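Local coordinates for putative HTH-type transcriptional regulator PF0864 (Pyrococcus furiosus, PDB 2IA0), which probably binds DNA in a sequence-specific manner and regulates transcription as a member of the AsnC family, at residues N21-L26 and R58-R63. Residues are numbered along the deposited sequence; the frame is centred on the assembly and turned at random.
Sequences NILRLL and RGVIER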
ATOM      1  N   ASN A  21      -4.875   5.413  20.565  1.00 15.53           N
ATOM      2  CA  ASN A  21      -3.511   5.421  21.039  1.00 16.37           C
ATOM      3  C   ASN A  21      -2.830   4.064  20.949  1.00 16.59           C
ATOM      4  O   ASN A  21      -1.686   4.011  20.528  1.00 18.02           O
ATOM      5  CB  ASN A  21      -3.425   5.977  22.453  1.00 17.29           C
ATOM      6  CG  ASN A  21      -3.347   7.484  22.481  1.00 18.33           C
ATOM      7  OD1 ASN A  21      -2.806   8.095  21.572  1.00 21.56           O
ATOM      8  ND2 ASN A  21      -3.888   8.094  23.538  1.00 20.11           N
ATOM      9  N   ILE A  22      -3.525   2.986  21.338  1.00 16.27           N
ATOM     10  CA  ILE A  22      -3.071   1.595  21.142  1.00 15.81           C
ATOM     11  C   ILE A  22      -2.791   1.274  19.672  1.00 16.13           C
ATOM     12  O   ILE A  22      -1.755   0.714  19.344  1.00 16.19           O
ATOM     13  CB  ILE A  22      -4.132   0.551  21.655  1.00 15.92           C
ATOM     14  CG1 ILE A  22      -4.186   0.484  23.187  1.00 16.02           C
ATOM     15  CG2 ILE A  22      -3.870  -0.860  21.089  1.00 14.22           C
ATOM     16  CD1 ILE A  22      -5.396  -0.297  23.740  1.00 11.22           C
ATOM     17  N   LEU A  23      -3.744   1.584  18.797  1.00 15.99           N
ATOM     18  CA  LEU A  23      -3.565   1.346  17.367  1.00 16.48           C
ATOM     19  C   LEU A  23      -2.356   2.062  16.759  1.00 16.50           C
ATOM     20  O   LEU A  23      -1.655   1.481  15.946  1.00 17.08           O
ATOM     21  CB  LEU A  23      -4.824   1.718  16.599  1.00 16.41           C
ATOM     22  CG  LEU A  23      -6.066   0.911  16.956  1.00 15.66           C
ATOM     23  CD1 LEU A  23      -7.265   1.553  16.338  1.00 15.13           C
ATOM     24  CD2 LEU A  23      -5.934  -0.545  16.544  1.00 12.62           C
ATOM     25  N   ARG A  24      -2.123   3.312  17.170  1.00 16.92           N
ATOM     26  CA  ARG A  24      -0.995   4.130  16.682  1.00 16.66           C
ATOM     27  C   ARG A  24       0.328   3.465  16.979  1.00 16.00           C
ATOM     28  O   ARG A  24       1.150   3.330  16.088  1.00 15.61           O
ATOM     29  CB  ARG A  24      -1.010   5.515  17.306  1.00 16.50           C
ATOM     30  CG  ARG A  24      -2.089   6.415  16.768  1.00 19.36           C
ATOM     31  CD  ARG A  24      -2.179   7.699  17.600  1.00 23.48           C
ATOM     32  NE  ARG A  24      -2.781   8.759  16.807  1.00 25.25           N
ATOM     33  CZ  ARG A  24      -3.891   9.421  17.127  1.00 26.91           C
ATOM     34  NH1 ARG A  24      -4.339  10.367  16.304  1.00 29.45           N
ATOM     35  NH2 ARG A  24      -4.545   9.166  18.254  1.00 24.83           N
ATOM     36  N   LEU A  25       0.501   3.049  18.236  1.00 15.47           N
ATOM     37  CA  LEU A  25       1.683   2.332  18.693  1.00 15.00           C
ATOM     38  C   LEU A  25       1.884   1.007  17.999  1.00 14.92           C
ATOM     39  O   LEU A  25       3.007   0.668  17.661  1.00 15.76           O
ATOM     40  CB  LEU A  25       1.652   2.131  20.217  1.00 14.96           C
ATOM     41  CG  LEU A  25       1.695   3.448  21.004  1.00 14.96           C
ATOM     42  CD1 LEU A  25       1.571   3.192  22.485  1.00 15.19           C
ATOM     43  CD2 LEU A  25       2.947   4.292  20.667  1.00 11.57           C
ATOM     44  N   LEU A  26       0.805   0.256  17.786  1.00 14.71           N
ATOM     45  CA  LEU A  26       0.882  -1.029  17.078  1.00 14.11           C
ATOM     46  C   LEU A  26       1.224  -0.848  15.594  1.00 14.07           C
ATOM     47  O   LEU A  26       1.962  -1.649  15.010  1.00 12.85           O
ATOM     48  CB  LEU A  26      -0.403  -1.835  17.272  1.00 13.38           C
ATOM     49  CG  LEU A  26      -0.624  -2.451  18.676  1.00 13.52           C
ATOM     50  CD1 LEU A  26      -1.882  -3.274  18.679  1.00 10.97           C
ATOM     51  CD2 LEU A  26       0.520  -3.342  19.128  1.00 14.30           C
ATOM     52  N   ARG A  58     -13.599  -7.366  16.545  1.00 20.97           N
ATOM     53  CA  ARG A  58     -14.387  -6.521  15.630  1.00 20.52           C
ATOM     54  C   ARG A  58     -13.722  -6.272  14.271  1.00 19.23           C
ATOM     55  O   ARG A  58     -14.309  -5.613  13.409  1.00 18.87           O
ATOM     56  CB  ARG A  58     -14.744  -5.193  16.299  1.00 20.79           C
ATOM     57  CG  ARG A  58     -15.647  -5.361  17.535  1.00 25.73           C
ATOM     58  CD  ARG A  58     -15.919  -4.013  18.266  1.00 32.75           C
ATOM     59  NE  ARG A  58     -16.832  -4.168  19.421  1.00 36.38           N
ATOM     60  CZ  ARG A  58     -17.232  -3.156  20.213  1.00 38.84           C
ATOM     61  NH1 ARG A  58     -16.793  -1.914  19.965  1.00 39.08           N
ATOM     62  NH2 ARG A  58     -18.065  -3.367  21.253  1.00 36.47           N
ATOM     63  N   GLY A  59     -12.502  -6.785  14.083  1.00 18.39           N
ATOM     64  CA  GLY A  59     -11.738  -6.586  12.844  1.00 17.17           C
ATOM     65  C   GLY A  59     -11.171  -5.191  12.633  1.00 17.17           C
ATOM     66  O   GLY A  59     -10.758  -4.854  11.518  1.00 17.47           O
ATOM     67  N   VAL A  60     -11.149  -4.368  13.689  1.00 16.81           N
ATOM     68  CA  VAL A  60     -10.465  -3.077  13.636  1.00 16.38           C
ATOM     69  C   VAL A  60      -8.948  -3.309  13.483  1.00 16.08           C
ATOM     70  O   VAL A  60      -8.308  -2.709  12.611  1.00 16.29           O
ATOM     71  CB  VAL A  60     -10.805  -2.180  14.849  1.00 16.77           C
ATOM     72  CG1 VAL A  60     -10.001  -0.880  14.799  1.00 16.74           C
ATOM     73  CG2 VAL A  60     -12.286  -1.860  14.871  1.00 16.42           C
ATOM     74  N   ILE A  61      -8.376  -4.191  14.304  1.00 15.15           N
ATOM     75  CA  ILE A  61      -7.063  -4.731  13.962  1.00 14.97           C
ATOM     76  C   ILE A  61      -7.359  -5.883  13.024  1.00 15.40           C
ATOM     77  O   ILE A  61      -7.825  -6.944  13.450  1.00 16.38           O
ATOM     78  CB  ILE A  61      -6.201  -5.149  15.203  1.00 14.85           C
ATOM     79  CG1 ILE A  61      -5.885  -3.933  16.093  1.00 13.45           C
ATOM     80  CG2 ILE A  61      -4.906  -5.739  14.771  1.00 13.82           C
ATOM     81  CD1 ILE A  61      -5.590  -4.301  17.551  1.00 13.85           C
ATOM     82  N   GLU A  62      -7.166  -5.652  11.726  1.00 15.17           N
ATOM     83  CA  GLU A  62      -7.466  -6.686  10.745  1.00 14.50           C
ATOM     84  C   GLU A  62      -6.405  -7.780  10.710  1.00 13.79           C
ATOM     85  O   GLU A  62      -6.742  -8.966  10.565  1.00 14.00           O
ATOM     86  CB  GLU A  62      -7.656  -6.115   9.338  1.00 14.92           C
ATOM     87  CG  GLU A  62      -8.044  -7.208   8.341  1.00 17.48           C
ATOM     88  CD  GLU A  62      -7.812  -6.799   6.916  1.00 21.80           C
ATOM     89  OE1 GLU A  62      -8.663  -6.024   6.397  1.00 21.00           O
ATOM     90  OE2 GLU A  62      -6.779  -7.258   6.320  1.00 24.45           O
ATOM     91  N   ARG A  63      -5.134  -7.409  10.859  1.00 11.72           N
ATOM     92  CA  ARG A  63      -4.068  -8.371  10.592  1.00 10.80           C
ATOM     93  C   ARG A  63      -2.747  -7.794  11.044  1.00 10.09           C
ATOM     94  O   ARG A  63      -2.589  -6.597  11.028  1.00 10.31           O
ATOM     95  CB  ARG A  63      -4.014  -8.667   9.080  1.00 10.78           C
ATOM     96  CG  ARG A  63      -3.096  -9.806   8.654  1.00 10.74           C
ATOM     97  CD  ARG A  63      -3.655 -10.511   7.413  1.00 13.79           C
ATOM     98  NE  ARG A  63      -3.398  -9.725   6.215  1.00 16.85           N
ATOM     99  CZ  ARG A  63      -2.179  -9.554   5.711  1.00 16.95           C
ATOM    100  NH1 ARG A  63      -1.130 -10.122   6.304  1.00 17.21           N
ATOM    101  NH2 ARG A  63      -2.003  -8.823   4.627  1.00 14.07           N
TER
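L23 and L26, one turn apart on helix 17-26, meet V60 and I61 in the winged helix-turn-helix domain, where the first helix packs against the entry to strand 61-68, with V60 in the preceding loop. The tight part is the meeting of L23 with I61. The CD2 methyl of L23 lies 3.4 Å from CG1 of I61, a close approach for two carbons, and the two side chains cross obliquely. I61 carries CG1 anti to its own carbonyl carbon (chi1 -63°), which extends the CG1-CD1 arm toward the helix, while CG2 lies anti to the backbone N. L55 of helix 45-57 touches both L23 and I61, so the three residues share one hydrophobic core, and I22 rests on the same helix at R51 and I52. The flanks are looser: V60 CG1 meets CD1 of L23 at 4.0 Å, the two side chains crossing at about a right angle. Beyond them the chain becomes more polar: E62 and R63 take no part in the helix contact and form salt bridges with K73 and D163 of the second subunit, respectively. On the L26 side of the contact, CD1 of I61 reaches both leucines, standing 3.9 Å from CD2 of L23 and 4.0 Å from CD1 of L26.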